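Local coordinates for protein glucose-6-phosphate isomerase (Plasmodium falciparum, PDB 3QKI) that probably interconverts alpha-D-glucose 6-phosphate and beta-D-fructose 6-phosphate, the second step of glycolysis, at residues 233-238 and 262-267; 156-159 and 165-168. All blocks are in the same frame, centred on the assembly; numbering follows the deposited sequence. Where two conformers were deposited one is given.

Interaction 1: residues 233-238 and 262-267; sequences RAIQNL and RSIKKW
Ile235 lays its CG2 methyl over the indole of Trp267, a worked example of how an aliphatic branch and an aromatic face seal two helices together. The methyl sits 3.6 Å from the centroid of the five-membered ring, only 13° off the ring normal, a well-formed CH-pi contact. With CG1 held between the backbone N and the carbonyl carbon (chi1 65°), the longer branch runs past the CD1 and NE1 side of the indole. The same methyl is also where packing is tightest: CG2 of Ile235 lies 3.5 Å from CD1 of Ile264, closer than usual for two carbons. The far rim of the ring is held more loosely, with CB of Leu238 4.0 Å from CZ2 of Trp267, while Leu238 O comes to the ring edge in its plane. The looser side is at the turn, where one water sits. Helix 228-235 ends in a type II turn from Ile235 to Leu238, and the water donates to Ile235 O at 3.0 Å and to Leu238 O at 2.7 Å, accepting a weak bond from Trp267 NE1. Ile264 and Trp267 also touch strands 168-172 and 243-248, and Ala234 and Ile264 both pack on Leu223 of strand 219-223. The contact is therefore apolar in its grip, and the polar link is indirect: one water joins the two carbonyl oxygens of the turn, and only weakly the indole N-H.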
loop_
_atom_site.group_PDB
_atom_site.type_symbol
_atom_site.label_atom_id
_atom_site.label_comp_id
_atom_site.label_asym_id
_atom_site.label_seq_id
_atom_site.Cartn_x
_atom_site.Cartn_y
_atom_site.Cartn_z
ATOM N N ARG A 233 10.693 12.757 9.676
ATOM C CA ARG A 233 10.082 11.584 10.308
ATOM C C ARG A 233 11.141 10.720 10.985
ATOM O O ARG A 233 10.942 10.261 12.111
ATOM C CB ARG A 233 9.309 10.745 9.271
ATOM C CG ARG A 233 8.030 11.440 8.832
ATOM C CD ARG A 233 7.351 10.783 7.665
ATOM N NE ARG A 233 6.076 11.472 7.420
ATOM C CZ ARG A 233 4.919 11.077 7.912
ATOM N NH1 ARG A 233 4.824 9.919 8.547
ATOM N NH2 ARG A 233 3.833 11.819 7.743
ATOM N N ALA A 234 12.289 10.538 10.325
ATOM C CA ALA A 234 13.364 9.717 10.901
ATOM C C ALA A 234 13.911 10.292 12.238
ATOM O O ALA A 234 14.074 9.541 13.182
ATOM C CB ALA A 234 14.495 9.545 9.889
ATOM N N ILE A 235 14.144 11.615 12.319
ATOM C CA ILE A 235 14.760 12.265 13.505
ATOM C C ILE A 235 13.830 12.698 14.636
ATOM O O ILE A 235 14.315 13.012 15.723
ATOM C CB ILE A 235 15.650 13.429 13.079
ATOM C CG1 ILE A 235 14.815 14.571 12.413
ATOM C CG2 ILE A 235 16.768 12.909 12.197
ATOM C CD1 ILE A 235 15.326 15.866 12.547
ATOM N N GLN A 236 12.508 12.729 14.364
ATOM C CA GLN A 236 11.406 13.047 15.286
ATOM C C GLN A 236 11.649 12.527 16.721
ATOM O O GLN A 236 11.637 11.303 16.878
ATOM C CB GLN A 236 10.145 12.347 14.717
ATOM C CG GLN A 236 8.910 12.352 15.617
ATOM C CD GLN A 236 7.982 13.445 15.208
ATOM O OE1 GLN A 236 8.370 14.608 15.114
ATOM N NE2 GLN A 236 6.755 13.079 14.869
ATOM N N ASN A 237 11.805 13.404 17.737
ATOM C CA ASN A 237 11.969 13.027 19.159
ATOM C C ASN A 237 13.170 12.117 19.468
ATOM O O ASN A 237 13.179 11.428 20.493
ATOM C CB ASN A 237 10.678 12.421 19.744
ATOM C CG ASN A 237 9.533 13.381 19.800
ATOM O OD1 ASN A 237 8.505 13.155 19.163
ATOM N ND2 ASN A 237 9.687 14.454 20.580
ATOM N N LEU A 238 14.174 12.110 18.584
ATOM C CA LEU A 238 15.344 11.254 18.798
ATOM C C LEU A 238 16.481 12.102 19.303
ATOM O O LEU A 238 16.661 13.228 18.829
ATOM C CB LEU A 238 15.772 10.503 17.501
ATOM C CG LEU A 238 14.851 9.396 16.943
ATOM C CD1 LEU A 238 15.600 8.473 16.004
ATOM C CD2 LEU A 238 14.228 8.558 18.028
ATOM N N ARG A 262 24.409 11.946 4.281
ATOM C CA ARG A 262 25.067 13.232 4.549
ATOM C C ARG A 262 24.201 14.116 5.451
ATOM O O ARG A 262 24.724 14.745 6.385
ATOM C CB ARG A 262 25.452 13.969 3.253
ATOM C CG ARG A 262 26.574 13.264 2.486
ATOM C CD ARG A 262 27.048 14.071 1.290
ATOM N NE ARG A 262 25.999 14.395 0.310
ATOM C CZ ARG A 262 25.652 13.609 -0.707
ATOM N NH1 ARG A 262 26.228 12.423 -0.868
ATOM N NH2 ARG A 262 24.729 14.000 -1.570
ATOM N N SER A 263 22.871 14.095 5.225
ATOM C CA SER A 263 21.918 14.857 6.024
ATOM C C SER A 263 21.865 14.352 7.472
ATOM O O SER A 263 21.864 15.156 8.403
ATOM C CB SER A 263 20.536 14.830 5.368
ATOM O OG SER A 263 20.581 15.348 4.044
ATOM N N ILE A 264 21.860 13.026 7.657
ATOM C CA ILE A 264 21.819 12.426 8.989
ATOM C C ILE A 264 23.156 12.598 9.722
ATOM O O ILE A 264 23.156 12.773 10.945
ATOM C CB ILE A 264 21.237 10.987 8.995
ATOM C CG1 ILE A 264 19.735 11.014 8.599
ATOM C CG2 ILE A 264 21.449 10.250 10.344
ATOM C CD1 ILE A 264 18.765 11.779 9.596
ATOM N N LYS A 265 24.267 12.612 8.975
ATOM C CA LYS A 265 25.589 12.857 9.554
ATOM C C LYS A 265 25.638 14.322 10.064
ATOM O O LYS A 265 26.168 14.556 11.142
ATOM C CB LYS A 265 26.700 12.598 8.533
ATOM C CG LYS A 265 28.106 12.727 9.111
ATOM C CD LYS A 265 29.126 12.541 8.002
ATOM C CE LYS A 265 30.522 12.459 8.533
ATOM N NZ LYS A 265 31.509 12.553 7.423
ATOM N N LYS A 266 25.044 15.282 9.307
ATOM C CA LYS A 266 24.936 16.680 9.721
ATOM C C LYS A 266 24.087 16.766 11.006
ATOM O O LYS A 266 24.482 17.468 11.930
ATOM C CB LYS A 266 24.299 17.547 8.616
ATOM C CG LYS A 266 25.223 17.830 7.438
ATOM C CD LYS A 266 26.016 19.094 7.616
ATOM C CE LYS A 266 27.146 19.193 6.610
ATOM N NZ LYS A 266 26.662 19.538 5.245
ATOM N N TRP A 267 22.957 16.019 11.080
ATOM C CA TRP A 267 22.093 15.978 12.267
ATOM C C TRP A 267 22.872 15.396 13.471
ATOM O O TRP A 267 22.821 15.981 14.561
ATOM C CB TRP A 267 20.815 15.171 11.986
ATOM C CG TRP A 267 19.964 14.889 13.198
ATOM C CD1 TRP A 267 19.129 15.764 13.841
ATOM C CD2 TRP A 267 19.869 13.649 13.908
ATOM N NE1 TRP A 267 18.532 15.151 14.913
ATOM C CE2 TRP A 267 18.944 13.840 14.964
ATOM C CE3 TRP A 267 20.502 12.396 13.776
ATOM C CZ2 TRP A 267 18.577 12.808 15.833
ATOM C CZ3 TRP A 267 20.139 11.370 14.645
ATOM C CH2 TRP A 267 19.196 11.584 15.666
HETATM O O HOH W 1 15.845 15.163 17.094
#

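Interaction 2: residues 156-159 and 165-168; sequences GVIK and KFKN
Lys165 passes its aliphatic chain beside Gly156, with CG 3.8 Å from the glycine CA and CD a little farther off. The lysine chain is bent at chi3 (85°), and this bend brings CE beside the backbone N of Gly156. The carbon chain thus lies against the glycine, while the ammonium group is hydrogen-bonded to Arg154 O, near the end of helix 135-154, and to Asn216 OD1. Phe166, the next residue, sends its ring toward Ile158 and Lys159. Its CE2 approaches the carbonyl group of Lys159, 3.6 Å from C, and lies 4.4 Å from CG2 of Ile158, a looser apolar touch; Ile158 O comes near the ring plane at its edge. The setting is the connection from helix 135-154 to strand 168-172, the first strand in chain order of a parallel five-stranded sheet. Gly156, the first residue to leave helical geometry, closes helix 135-154 with a Schellman motif: positive phi (73°) and two bonds back into the last turn, a backbone shape that favours glycine. Behind the contact, Phe166 packs on Ile153 of the helix and meets His281 edge-to-face. Between the two arms a water donates to Ile158 O at 2.7 Å and accepts from Phe166 N at 3.2 Å, bridging backbone groups that do not bond directly. At the outer surface, Lys159 curls back to place NZ at 3.2 Å from Gly156 O, a weak hydrogen bond within its own arm.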
loop_
_atom_site.group_PDB
_atom_site.type_symbol
_atom_site.label_atom_id
_atom_site.label_comp_id
_atom_site.label_asym_id
_atom_site.label_seq_id
_atom_site.Cartn_x
_atom_site.Cartn_y
_atom_site.Cartn_z
ATOM N N GLY A 156 25.610 -3.966 25.875
ATOM C CA GLY A 156 26.262 -2.733 26.276
ATOM C C GLY A 156 27.781 -2.796 26.290
ATOM O O GLY A 156 28.404 -1.959 26.942
ATOM N N VAL A 157 28.407 -3.753 25.571
ATOM C CA VAL A 157 29.864 -3.815 25.424
ATOM C C VAL A 157 30.267 -2.640 24.518
ATOM O O VAL A 157 31.201 -1.906 24.843
ATOM C CB VAL A 157 30.366 -5.198 24.917
ATOM C CG1 VAL A 157 31.805 -5.130 24.405
ATOM C CG2 VAL A 157 30.260 -6.247 26.015
ATOM N N ILE A 158 29.512 -2.435 23.414
ATOM C CA ILE A 158 29.685 -1.311 22.495
ATOM C C ILE A 158 28.704 -0.244 22.930
ATOM O O ILE A 158 27.498 -0.505 22.994
ATOM C CB ILE A 158 29.578 -1.688 20.994
ATOM C CG1 ILE A 158 30.780 -2.585 20.585
ATOM C CG2 ILE A 158 29.547 -0.404 20.139
ATOM C CD1 ILE A 158 30.690 -3.216 19.199
ATOM N N LYS A 159 29.214 0.940 23.258
ATOM C CA LYS A 159 28.387 2.024 23.788
ATOM C C LYS A 159 28.410 3.260 22.925
ATOM O O LYS A 159 29.232 3.376 22.029
ATOM C CB LYS A 159 28.847 2.386 25.228
ATOM C CG LYS A 159 28.770 1.229 26.243
ATOM C CD LYS A 159 29.215 1.668 27.638
ATOM C CE LYS A 159 29.560 0.544 28.596
ATOM N NZ LYS A 159 30.788 -0.206 28.201
ATOM N N LYS A 165 23.943 2.833 26.525
ATOM C CA LYS A 165 23.490 1.885 25.534
ATOM C C LYS A 165 22.750 2.606 24.419
ATOM O O LYS A 165 22.036 3.576 24.687
ATOM C CB LYS A 165 22.563 0.864 26.180
ATOM C CG LYS A 165 23.332 -0.374 26.575
ATOM C CD LYS A 165 22.405 -1.429 26.958
ATOM C CE LYS A 165 21.867 -2.236 25.828
ATOM N NZ LYS A 165 20.992 -3.275 26.390
ATOM N N PHE A 166 22.895 2.119 23.174
ATOM C CA PHE A 166 22.127 2.676 22.048
ATOM C C PHE A 166 20.648 2.341 22.266
ATOM O O PHE A 166 20.334 1.281 22.824
ATOM C CB PHE A 166 22.602 2.084 20.719
ATOM C CG PHE A 166 23.903 2.666 20.237
ATOM C CD1 PHE A 166 23.921 3.843 19.501
ATOM C CD2 PHE A 166 25.115 2.042 20.528
ATOM C CE1 PHE A 166 25.124 4.394 19.071
ATOM C CE2 PHE A 166 26.316 2.585 20.093
ATOM C CZ PHE A 166 26.315 3.773 19.370
ATOM N N LYS A 167 19.757 3.256 21.865
ATOM C CA LYS A 167 18.291 3.107 22.001
ATOM C C LYS A 167 17.610 3.142 20.640
ATOM O O LYS A 167 16.559 2.539 20.477
ATOM C CB LYS A 167 17.704 4.245 22.864
ATOM N N ASN A 168 18.189 3.883 19.673
ATOM C CA ASN A 168 17.614 4.075 18.345
ATOM C C ASN A 168 18.523 3.598 17.237
ATOM O O ASN A 168 19.750 3.646 17.363
ATOM C CB ASN A 168 17.309 5.545 18.118
ATOM C CG ASN A 168 16.711 6.237 19.314
ATOM O OD1 ASN A 168 15.833 5.697 19.971
ATOM N ND2 ASN A 168 17.196 7.429 19.635
HETATM O O HOH W 2 24.816 -0.485 23.319
#

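Along the chain the two contacts come in series: interaction 2 closes just as strand 168-172 begins, and interaction 1 opens later, at the end of helix 228-235. Their centres lie 18 Å apart, on the same side of the chain's centre, and both lie at the parallel sheet of strands 219-223, 168-172, 243-248, 282-285 and 302-303. Interaction 2 shapes the surface loop leading into strand 168-172; interaction 1 joins helices 228-235 and 255-268 through side chains packed against that sheet, next to the second subunit. They meet directly where Leu238 CD2 packs on Asn168. The two contacts thus adjoin at the start of strand 168-172 in the same alpha/beta domain, away from the fructose 6-phosphate site.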